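Local coordinates for 2OG-Fe dioxygenase family protein (Methylibium petroleiphilum, PDB 3PL0) that is uncharacterised but probably acts as a dioxygenase of the iron- and 2-oxoglutarate-dependent kind, at residues R68-F73 against R88-P93; I144-F149 against L241-R246. One frame throughout, in Å; residues are numbered along the deposited sequence.

Interaction 1: R68-F73 against R88-P93; sequences RRHGCF and RAHWQP
His70 and Cys72, on or beside strand 65-77 of the double-stranded beta-helix (cupin) fold, meet Arg88, just before strand 90-92, and His90, its first residue; that strand pairs with 103-105 in a separate two-stranded antiparallel sheet. The two segments do not pair as strands: His70 and His90 lie 8.3 Å apart at their CA atoms, and side chains and a water span the gap.

The aromatic contact is an offset edge-to-face pair. The edge of the His90 ring is turned toward the face of the His70 ring, with centroids 5.8 Å apart and planes at 74°. Both histidines are hydrogen-bonded to one carboxylate oxygen, Glu145 OE1, through His70 NE2 and His90 ND1, which should help to hold the rotation of each ring.

The polar link is made at the other ring nitrogen of His70, ND1. Water 1 lies in the ring plane, 2.7 Å from His70 ND1, and donates to Arg88 O at 2.6 Å. Both ring nitrogens of His70 are thus engaged. Were His70 replaced by an alanine, Glu145 OE1 would probably lose one partner, water 1 its imidazole mate, and the His90 edge the face it abuts.

Van der Waals packing completes the contact. The Arg88 chain bends at chi3 (-71°), which brings its guanidinium edge-on to the sulfur, with NH1 3.9 Å from Cys72 SG; the arginine's CG lies nearer, 3.7 Å from Cys72 SG.

Interaction 2: I144-F149 against L241-R246; sequences IEAHPF and LVLTYR
Antiparallel strands 141-152 and 237-246 lie side by side in the main sheet of the double-stranded beta-helix; the axes of segments 144-149 and 241-246 approach to 4.6 Å, their directions 168° apart, and the pairs run from Ile144 with Tyr245 through to Pro148 with Leu241. Four backbone hydrogen bonds join them, two each at the pairs Glu145-Thr244 and His147-Val242. The bond from His147 N to Val242 O, at 2.8 Å, lies in the carbonyl plane, whereas Val242 N approaches His147 O from above the plane of the His147 carbonyl, although its N-H points straight at the oxygen.

On the apolar face, Ile144 and Tyr245 run alongside each other. Ile144 CG1, beside its own backbone N (chi1 -56°), sits over the phenol face in a CH-pi contact, 4.0 Å from the Tyr245 ring centroid, while Ile144 CD1 presses to 3.4 Å from Tyr245 CE2. Farther along, Leu243 CD2 meets Ala146 CB at 3.6 Å, and Leu241 CD1 lies across the Pro148 ring. Helix 118-134 packs on this face; there Tyr245 OH is bonded to Leu124 O.

Glu145, His147, Val242 and Thr244 point to the opposite face. Water 2 bridges His147 NE2 (3.1 Å) and Thr244 OG1 (2.9 Å), tying neighbouring strands through their side chains as well as their backbones. Toward Phe149, Val242 CG2 touches the edge of its ring, 3.9 Å from Phe149 CE2. An antiparallel sheet with a helix packed against its outer, apolar face is a familiar feature of the double-stranded beta-helix of 2-oxoglutarate oxygenases.

Interactions 1 and 2, centred about 8 Å apart, meet through neighbouring strands 65-77 and 141-152. Strand 141-152 is therefore central, with 68-73 along one edge and 241-246 along the other. Gly71 O probably accepts a hydrogen bond from Ala146 N at 2.8 Å; two residues on, Pro148 has no N-H to offer, and its CD packs 3.0 Å from Arg69 O. Side chains join the two contacts as well: His70 NE2 is hydrogen-bonded to Glu145 OE1 at 2.7 Å, and the His70 ring stacks on His147, whose ring also meets His90 edge to face. Together they form a histidine-carboxylate cluster on the face of the sheet that carries Glu145 and His147; neither contact includes a metal or ligand.

Interaction 1: R68-F73 against R88-P93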
ATOM      1  N   ARG A  68       4.397  -7.232  10.084  1.00 27.71           N
ATOM      2  CA  ARG A  68       3.172  -7.018   9.335  1.00 25.93           C
ATOM      3  C   ARG A  68       1.991  -7.717   9.970  1.00 27.81           C
ATOM      4  O   ARG A  68       2.111  -8.484  10.936  1.00 27.04           O
ATOM      5  CB  ARG A  68       3.332  -7.558   7.911  1.00 27.67           C
ATOM      6  CG  ARG A  68       3.425  -9.086   7.849  1.00 32.37           C
ATOM      7  CD  ARG A  68       4.054  -9.589   6.611  1.00 33.96           C
ATOM      8  NE  ARG A  68       3.206  -9.367   5.437  1.00 30.66           N
ATOM      9  CZ  ARG A  68       3.602  -9.553   4.182  1.00 27.46           C
ATOM     10  NH1 ARG A  68       4.824  -9.994   3.910  1.00 29.93           N
ATOM     11  NH2 ARG A  68       2.754  -9.296   3.189  1.00 29.69           N
ATOM     12  N   ARG A  69       0.841  -7.384   9.415  1.00 25.86           N
ATOM     13  CA  ARG A  69      -0.406  -8.086   9.640  1.00 27.58           C
ATOM     14  C   ARG A  69      -1.179  -7.977   8.340  1.00 26.60           C
ATOM     15  O   ARG A  69      -0.726  -7.274   7.412  1.00 26.61           O
ATOM     16  CB  ARG A  69      -1.194  -7.459  10.769  1.00 29.20           C
ATOM     17  CG  ARG A  69      -0.662  -7.767  12.165  1.00 28.82           C
ATOM     18  CD  ARG A  69      -1.516  -7.112  13.195  1.00 30.12           C
ATOM     19  NE  ARG A  69      -0.944  -7.354  14.499  1.00 31.61           N
ATOM     20  CZ  ARG A  69      -1.000  -8.505  15.157  1.00 36.66           C
ATOM     21  NH1 ARG A  69      -1.688  -9.551  14.710  1.00 35.53           N
ATOM     22  NH2 ARG A  69      -0.370  -8.589  16.309  1.00 40.74           N
ATOM     23  N   HIS A  70      -2.282  -8.730   8.249  1.00 29.18           N
ATOM     24  CA  HIS A  70      -3.016  -8.931   6.993  1.00 27.68           C
ATOM     25  C   HIS A  70      -4.508  -9.043   7.274  1.00 30.03           C
ATOM     26  O   HIS A  70      -4.930  -9.611   8.297  1.00 31.63           O
ATOM     27  CB  HIS A  70      -2.465 -10.179   6.309  1.00 31.67           C
ATOM     28  CG  HIS A  70      -3.126 -10.533   5.013  1.00 34.92           C
ATOM     29  ND1 HIS A  70      -3.578 -11.809   4.735  1.00 36.55           N
ATOM     30  CD2 HIS A  70      -3.361  -9.797   3.895  1.00 30.86           C
ATOM     31  CE1 HIS A  70      -4.085 -11.831   3.513  1.00 37.85           C
ATOM     32  NE2 HIS A  70      -3.944 -10.629   2.973  1.00 34.44           N
ATOM     33  N   GLY A  71      -5.320  -8.458   6.407  1.00 29.59           N
ATOM     34  CA  GLY A  71      -6.756  -8.522   6.571  1.00 31.72           C
ATOM     35  C   GLY A  71      -7.422  -8.228   5.258  1.00 33.39           C
ATOM     36  O   GLY A  71      -6.867  -7.487   4.435  1.00 27.26           O
ATOM     37  N   CYS A  72      -8.619  -8.791   5.066  1.00 30.79           N
ATOM     38  CA  CYS A  72      -9.289  -8.673   3.773  1.00 33.08           C
ATOM     39  C   CYS A  72     -10.741  -8.242   3.938  1.00 32.79           C
ATOM     40  O   CYS A  72     -11.391  -8.476   4.993  1.00 33.34           O
ATOM     41  CB  CYS A  72      -9.224  -9.992   3.009  1.00 36.21           C
ATOM     42  SG  CYS A  72      -7.521 -10.595   2.702  1.00 39.18           S
ATOM     43  N   PHE A  73     -11.245  -7.635   2.869  1.00 28.25           N
ATOM     44  CA  PHE A  73     -12.521  -7.013   2.876  1.00 30.01           C
ATOM     45  C   PHE A  73     -13.140  -7.138   1.506  1.00 30.36           C
ATOM     46  O   PHE A  73     -12.444  -7.422   0.524  1.00 30.34           O
ATOM     47  CB  PHE A  73     -12.374  -5.531   3.234  1.00 29.78           C
ATOM     48  CG  PHE A  73     -11.588  -5.291   4.481  1.00 28.98           C
ATOM     49  CD1 PHE A  73     -10.188  -5.302   4.445  1.00 33.73           C
ATOM     50  CD2 PHE A  73     -12.215  -5.056   5.692  1.00 33.26           C
ATOM     51  CE1 PHE A  73      -9.450  -5.102   5.597  1.00 30.78           C
ATOM     52  CE2 PHE A  73     -11.470  -4.854   6.855  1.00 35.92           C
ATOM     53  CZ  PHE A  73     -10.072  -4.878   6.799  1.00 30.51           C
ATOM     54  N   ARG A  88      -7.642 -15.077   5.586  1.00 40.80           N
ATOM     55  CA  ARG A  88      -7.253 -15.925   4.477  1.00 42.13           C
ATOM     56  C   ARG A  88      -5.804 -15.703   4.123  1.00 44.26           C
ATOM     57  O   ARG A  88      -5.200 -14.721   4.537  1.00 42.17           O
ATOM     58  CB  ARG A  88      -8.156 -15.687   3.251  1.00 43.46           C
ATOM     59  CG  ARG A  88      -8.126 -14.261   2.700  1.00 41.53           C
ATOM     60  CD  ARG A  88      -8.922 -14.105   1.431  1.00 40.46           C
ATOM     61  NE  ARG A  88      -8.301 -14.760   0.267  1.00 40.83           N
ATOM     62  CZ  ARG A  88      -7.206 -14.336  -0.382  1.00 50.41           C
ATOM     63  NH1 ARG A  88      -6.556 -13.225   0.001  1.00 43.71           N
ATOM     64  NH2 ARG A  88      -6.747 -15.028  -1.451  1.00 51.76           N
ATOM     65  N   ALA A  89      -5.256 -16.623   3.340  1.00 43.61           N
ATOM     66  CA  ALA A  89      -3.872 -16.562   2.945  1.00 43.04           C
ATOM     67  C   ALA A  89      -3.641 -15.587   1.800  1.00 42.89           C
ATOM     68  O   ALA A  89      -4.551 -15.275   1.022  1.00 42.17           O
ATOM     69  CB  ALA A  89      -3.394 -17.946   2.548  1.00 43.45           C
ATOM     70  N   HIS A  90      -2.398 -15.137   1.688  1.00 39.63           N
ATOM     71  CA  HIS A  90      -2.011 -14.242   0.651  1.00 39.59           C
ATOM     72  C   HIS A  90      -1.238 -15.077  -0.378  1.00 40.88           C
ATOM     73  O   HIS A  90      -0.319 -15.779   0.007  1.00 41.60           O
ATOM     74  CB  HIS A  90      -1.163 -13.094   1.219  1.00 33.28           C
ATOM     75  CG  HIS A  90      -0.628 -12.194   0.154  1.00 34.68           C
ATOM     76  ND1 HIS A  90      -1.438 -11.373  -0.603  1.00 40.52           N
ATOM     77  CD2 HIS A  90       0.618 -12.051  -0.344  1.00 35.95           C
ATOM     78  CE1 HIS A  90      -0.707 -10.748  -1.507  1.00 35.47           C
ATOM     79  NE2 HIS A  90       0.550 -11.133  -1.364  1.00 41.43           N
ATOM     80  N   TRP A  91      -1.620 -15.008  -1.661  1.00 40.36           N
ATOM     81  CA  TRP A  91      -0.994 -15.787  -2.721  1.00 39.39           C
ATOM     82  C   TRP A  91       0.208 -15.067  -3.332  1.00 38.10           C
ATOM     83  O   TRP A  91       0.133 -13.895  -3.637  1.00 39.23           O
ATOM     84  CB  TRP A  91      -2.032 -16.109  -3.842  1.00 42.26           C
ATOM     85  CG  TRP A  91      -1.674 -17.287  -4.759  1.00 40.43           C
ATOM     86  CD1 TRP A  91      -0.999 -18.407  -4.403  1.00 51.16           C
ATOM     87  CD2 TRP A  91      -1.985 -17.442  -6.166  1.00 41.45           C
ATOM     88  NE1 TRP A  91      -0.846 -19.237  -5.481  1.00 43.23           N
ATOM     89  CE2 TRP A  91      -1.441 -18.670  -6.580  1.00 46.21           C
ATOM     90  CE3 TRP A  91      -2.642 -16.639  -7.120  1.00 43.58           C
ATOM     91  CZ2 TRP A  91      -1.568 -19.161  -7.917  1.00 37.93           C
ATOM     92  CZ3 TRP A  91      -2.778 -17.121  -8.442  1.00 41.55           C
ATOM     93  CH2 TRP A  91      -2.234 -18.376  -8.820  1.00 41.75           C
ATOM     94  N   GLN A  92       1.293 -15.798  -3.542  1.00 37.60           N
ATOM     95  CA  GLN A  92       2.544 -15.257  -4.087  1.00 42.40           C
ATOM     96  C   GLN A  92       3.095 -16.240  -5.163  1.00 43.71           C
ATOM     97  O   GLN A  92       4.163 -16.874  -4.969  1.00 42.60           O
ATOM     98  CB  GLN A  92       3.588 -15.073  -2.957  1.00 41.23           C
ATOM     99  CG  GLN A  92       3.435 -13.803  -2.138  1.00 53.88           C
ATOM    100  CD  GLN A  92       4.146 -13.841  -0.761  1.00 49.07           C
ATOM    101  OE1 GLN A  92       3.689 -13.203   0.191  1.00 53.12           O
ATOM    102  NE2 GLN A  92       5.220 -14.612  -0.653  1.00 51.02           N
ATOM    103  N   PRO A  93       2.370 -16.379  -6.294  1.00 41.87           N
ATOM    104  CA  PRO A  93       2.866 -17.220  -7.384  1.00 41.78           C
ATOM    105  C   PRO A  93       4.088 -16.542  -7.971  1.00 43.31           C
ATOM    106  O   PRO A  93       4.241 -15.324  -7.777  1.00 44.37           O
ATOM    107  CB  PRO A  93       1.727 -17.188  -8.370  1.00 44.11           C
ATOM    108  CG  PRO A  93       0.999 -15.842  -8.076  1.00 45.20           C
ATOM    109  CD  PRO A  93       1.081 -15.734  -6.604  1.00 40.80           C
TER
HETATM  110  O   HOH W   1      -3.045 -14.158   5.952  1.00 31.39           O

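Interaction 2: I144-F149 against L241-R246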
ATOM      1  N   ILE A 144     -10.432  -6.505  -1.492  1.00 27.06           N
ATOM      2  CA  ILE A 144      -9.399  -5.622  -0.913  1.00 25.29           C
ATOM      3  C   ILE A 144      -8.552  -6.425   0.066  1.00 27.34           C
ATOM      4  O   ILE A 144      -9.085  -7.057   1.001  1.00 27.76           O
ATOM      5  CB  ILE A 144     -10.059  -4.434  -0.126  1.00 24.26           C
ATOM      6  CG1 ILE A 144     -11.020  -3.667  -1.043  1.00 28.13           C
ATOM      7  CG2 ILE A 144      -9.007  -3.524   0.535  1.00 25.44           C
ATOM      8  CD1 ILE A 144     -11.808  -2.569  -0.342  1.00 28.75           C
ATOM      9  N   GLU A 145      -7.243  -6.366  -0.099  1.00 25.05           N
ATOM     10  CA  GLU A 145      -6.331  -6.841   0.946  1.00 28.06           C
ATOM     11  C   GLU A 145      -5.591  -5.649   1.582  1.00 26.77           C
ATOM     12  O   GLU A 145      -5.264  -4.688   0.894  1.00 24.61           O
ATOM     13  CB  GLU A 145      -5.340  -7.850   0.383  1.00 27.06           C
ATOM     14  CG  GLU A 145      -6.006  -9.061  -0.304  1.00 34.87           C
ATOM     15  CD  GLU A 145      -5.058 -10.230  -0.628  1.00 43.41           C
ATOM     16  OE1 GLU A 145      -4.275 -10.652   0.260  1.00 45.24           O
ATOM     17  OE2 GLU A 145      -5.145 -10.762  -1.768  1.00 41.59           O
ATOM     18  N   ALA A 146      -5.403  -5.702   2.897  1.00 24.74           N
ATOM     19  CA  ALA A 146      -4.692  -4.665   3.615  1.00 25.91           C
ATOM     20  C   ALA A 146      -3.425  -5.273   4.204  1.00 26.79           C
ATOM     21  O   ALA A 146      -3.500  -6.289   4.889  1.00 26.88           O
ATOM     22  CB  ALA A 146      -5.546  -4.107   4.696  1.00 25.33           C
ATOM     23  N   HIS A 147      -2.275  -4.640   3.964  1.00 23.57           N
ATOM     24  CA  HIS A 147      -1.012  -5.110   4.511  1.00 25.22           C
ATOM     25  C   HIS A 147      -0.274  -3.959   5.215  1.00 26.00           C
ATOM     26  O   HIS A 147       0.496  -3.222   4.574  1.00 27.27           O
ATOM     27  CB  HIS A 147      -0.135  -5.589   3.368  1.00 26.37           C
ATOM     28  CG  HIS A 147      -0.719  -6.677   2.541  1.00 28.17           C
ATOM     29  ND1 HIS A 147      -0.413  -7.994   2.766  1.00 29.26           N
ATOM     30  CD2 HIS A 147      -1.559  -6.654   1.477  1.00 26.11           C
ATOM     31  CE1 HIS A 147      -1.049  -8.745   1.881  1.00 35.46           C
ATOM     32  NE2 HIS A 147      -1.753  -7.955   1.092  1.00 29.81           N
ATOM     33  N   PRO A 148      -0.500  -3.778   6.507  1.00 24.72           N
ATOM     34  CA  PRO A 148       0.324  -2.814   7.243  1.00 25.69           C
ATOM     35  C   PRO A 148       1.714  -3.378   7.463  1.00 25.81           C
ATOM     36  O   PRO A 148       1.849  -4.563   7.826  1.00 26.61           O
ATOM     37  CB  PRO A 148      -0.375  -2.674   8.580  1.00 25.14           C
ATOM     38  CG  PRO A 148      -1.191  -3.941   8.735  1.00 22.34           C
ATOM     39  CD  PRO A 148      -1.577  -4.346   7.343  1.00 29.53           C
ATOM     40  N   PHE A 149       2.721  -2.556   7.238  1.00 26.89           N
ATOM     41  CA  PHE A 149       4.110  -2.985   7.298  1.00 25.11           C
ATOM     42  C   PHE A 149       4.912  -2.089   8.208  1.00 24.65           C
ATOM     43  O   PHE A 149       4.737  -0.880   8.168  1.00 23.35           O
ATOM     44  CB  PHE A 149       4.765  -2.850   5.938  1.00 23.89           C
ATOM     45  CG  PHE A 149       4.419  -3.930   4.964  1.00 26.87           C
ATOM     46  CD1 PHE A 149       4.890  -5.221   5.124  1.00 27.55           C
ATOM     47  CD2 PHE A 149       3.635  -3.644   3.853  1.00 25.36           C
ATOM     48  CE1 PHE A 149       4.580  -6.214   4.194  1.00 33.29           C
ATOM     49  CE2 PHE A 149       3.332  -4.621   2.925  1.00 30.60           C
ATOM     50  CZ  PHE A 149       3.815  -5.915   3.087  1.00 32.22           C
ATOM     51  N   LEU A 241       1.237   1.318   4.740  1.00 24.43           N
ATOM     52  CA  LEU A 241       0.051   0.489   4.589  1.00 24.56           C
ATOM     53  C   LEU A 241      -0.186   0.262   3.126  1.00 23.64           C
ATOM     54  O   LEU A 241      -0.412   1.238   2.415  1.00 24.49           O
ATOM     55  CB  LEU A 241      -1.158   1.209   5.144  1.00 25.81           C
ATOM     56  CG  LEU A 241      -2.498   0.491   4.970  1.00 26.58           C
ATOM     57  CD1 LEU A 241      -2.541  -0.880   5.689  1.00 22.92           C
ATOM     58  CD2 LEU A 241      -3.590   1.418   5.486  1.00 20.95           C
ATOM     59  N   VAL A 242      -0.177  -0.992   2.676  1.00 23.54           N
ATOM     60  CA  VAL A 242      -0.488  -1.308   1.282  1.00 24.88           C
ATOM     61  C   VAL A 242      -1.907  -1.867   1.179  1.00 26.16           C
ATOM     62  O   VAL A 242      -2.262  -2.828   1.884  1.00 27.78           O
ATOM     63  CB  VAL A 242       0.521  -2.300   0.687  1.00 23.47           C
ATOM     64  CG1 VAL A 242       0.113  -2.714  -0.773  1.00 26.15           C
ATOM     65  CG2 VAL A 242       1.963  -1.687   0.751  1.00 27.28           C
ATOM     66  N   LEU A 243      -2.726  -1.252   0.337  1.00 22.43           N
ATOM     67  CA  LEU A 243      -4.101  -1.706   0.099  1.00 22.08           C
ATOM     68  C   LEU A 243      -4.192  -2.119  -1.358  1.00 25.45           C
ATOM     69  O   LEU A 243      -3.766  -1.360  -2.260  1.00 27.21           O
ATOM     70  CB  LEU A 243      -5.123  -0.599   0.404  1.00 21.45           C
ATOM     71  CG  LEU A 243      -5.188   0.018   1.819  1.00 25.22           C
ATOM     72  CD1 LEU A 243      -6.103   1.280   1.894  1.00 24.35           C
ATOM     73  CD2 LEU A 243      -5.607  -1.017   2.842  1.00 25.78           C
ATOM     74  N   THR A 244      -4.697  -3.317  -1.628  1.00 22.06           N
ATOM     75  CA  THR A 244      -4.857  -3.726  -2.982  1.00 22.19           C
ATOM     76  C   THR A 244      -6.338  -3.912  -3.280  1.00 27.06           C
ATOM     77  O   THR A 244      -7.106  -4.412  -2.443  1.00 24.82           O
ATOM     78  CB  THR A 244      -4.084  -5.011  -3.297  1.00 25.49           C
ATOM     79  OG1 THR A 244      -4.615  -6.085  -2.531  1.00 27.56           O
ATOM     80  CG2 THR A 244      -2.614  -4.842  -3.002  1.00 26.21           C
ATOM     81  N   TYR A 245      -6.725  -3.519  -4.483  1.00 27.18           N
ATOM     82  CA  TYR A 245      -8.086  -3.666  -4.944  1.00 27.10           C
ATOM     83  C   TYR A 245      -8.097  -4.522  -6.206  1.00 29.11           C
ATOM     84  O   TYR A 245      -7.365  -4.241  -7.185  1.00 27.71           O
ATOM     85  CB  TYR A 245      -8.688  -2.284  -5.250  1.00 28.81           C
ATOM     86  CG  TYR A 245      -8.899  -1.419  -4.029  1.00 25.09           C
ATOM     87  CD1 TYR A 245      -7.805  -0.902  -3.327  1.00 27.31           C
ATOM     88  CD2 TYR A 245     -10.180  -1.117  -3.579  1.00 24.84           C
ATOM     89  CE1 TYR A 245      -7.985  -0.127  -2.202  1.00 27.81           C
ATOM     90  CE2 TYR A 245     -10.383  -0.331  -2.466  1.00 27.27           C
ATOM     91  CZ  TYR A 245      -9.276   0.150  -1.760  1.00 26.70           C
ATOM     92  OH  TYR A 245      -9.490   0.930  -0.655  1.00 30.36           O
ATOM     93  N   ARG A 246      -8.962  -5.534  -6.208  1.00 28.27           N
ATOM     94  CA  ARG A 246      -9.037  -6.458  -7.332  1.00 27.20           C
ATOM     95  C   ARG A 246     -10.489  -6.799  -7.675  1.00 30.35           C
ATOM     96  O   ARG A 246     -11.296  -7.057  -6.772  1.00 27.27           O
ATOM     97  CB  ARG A 246      -8.253  -7.717  -6.993  1.00 29.35           C
ATOM     98  CG  ARG A 246      -8.056  -8.691  -8.199  1.00 30.09           C
ATOM     99  CD  ARG A 246      -7.000  -9.740  -7.889  1.00 34.81           C
ATOM    100  NE  ARG A 246      -6.656 -10.489  -9.091  1.00 36.12           N
ATOM    101  CZ  ARG A 246      -7.363 -11.515  -9.559  1.00 44.48           C
ATOM    102  NH1 ARG A 246      -8.451 -11.926  -8.929  1.00 45.21           N
ATOM    103  NH2 ARG A 246      -6.996 -12.124 -10.667  1.00 46.90           N
TER
HETATM  104  O   HOH W   2      -2.576  -7.975  -1.866  1.00 34.71           O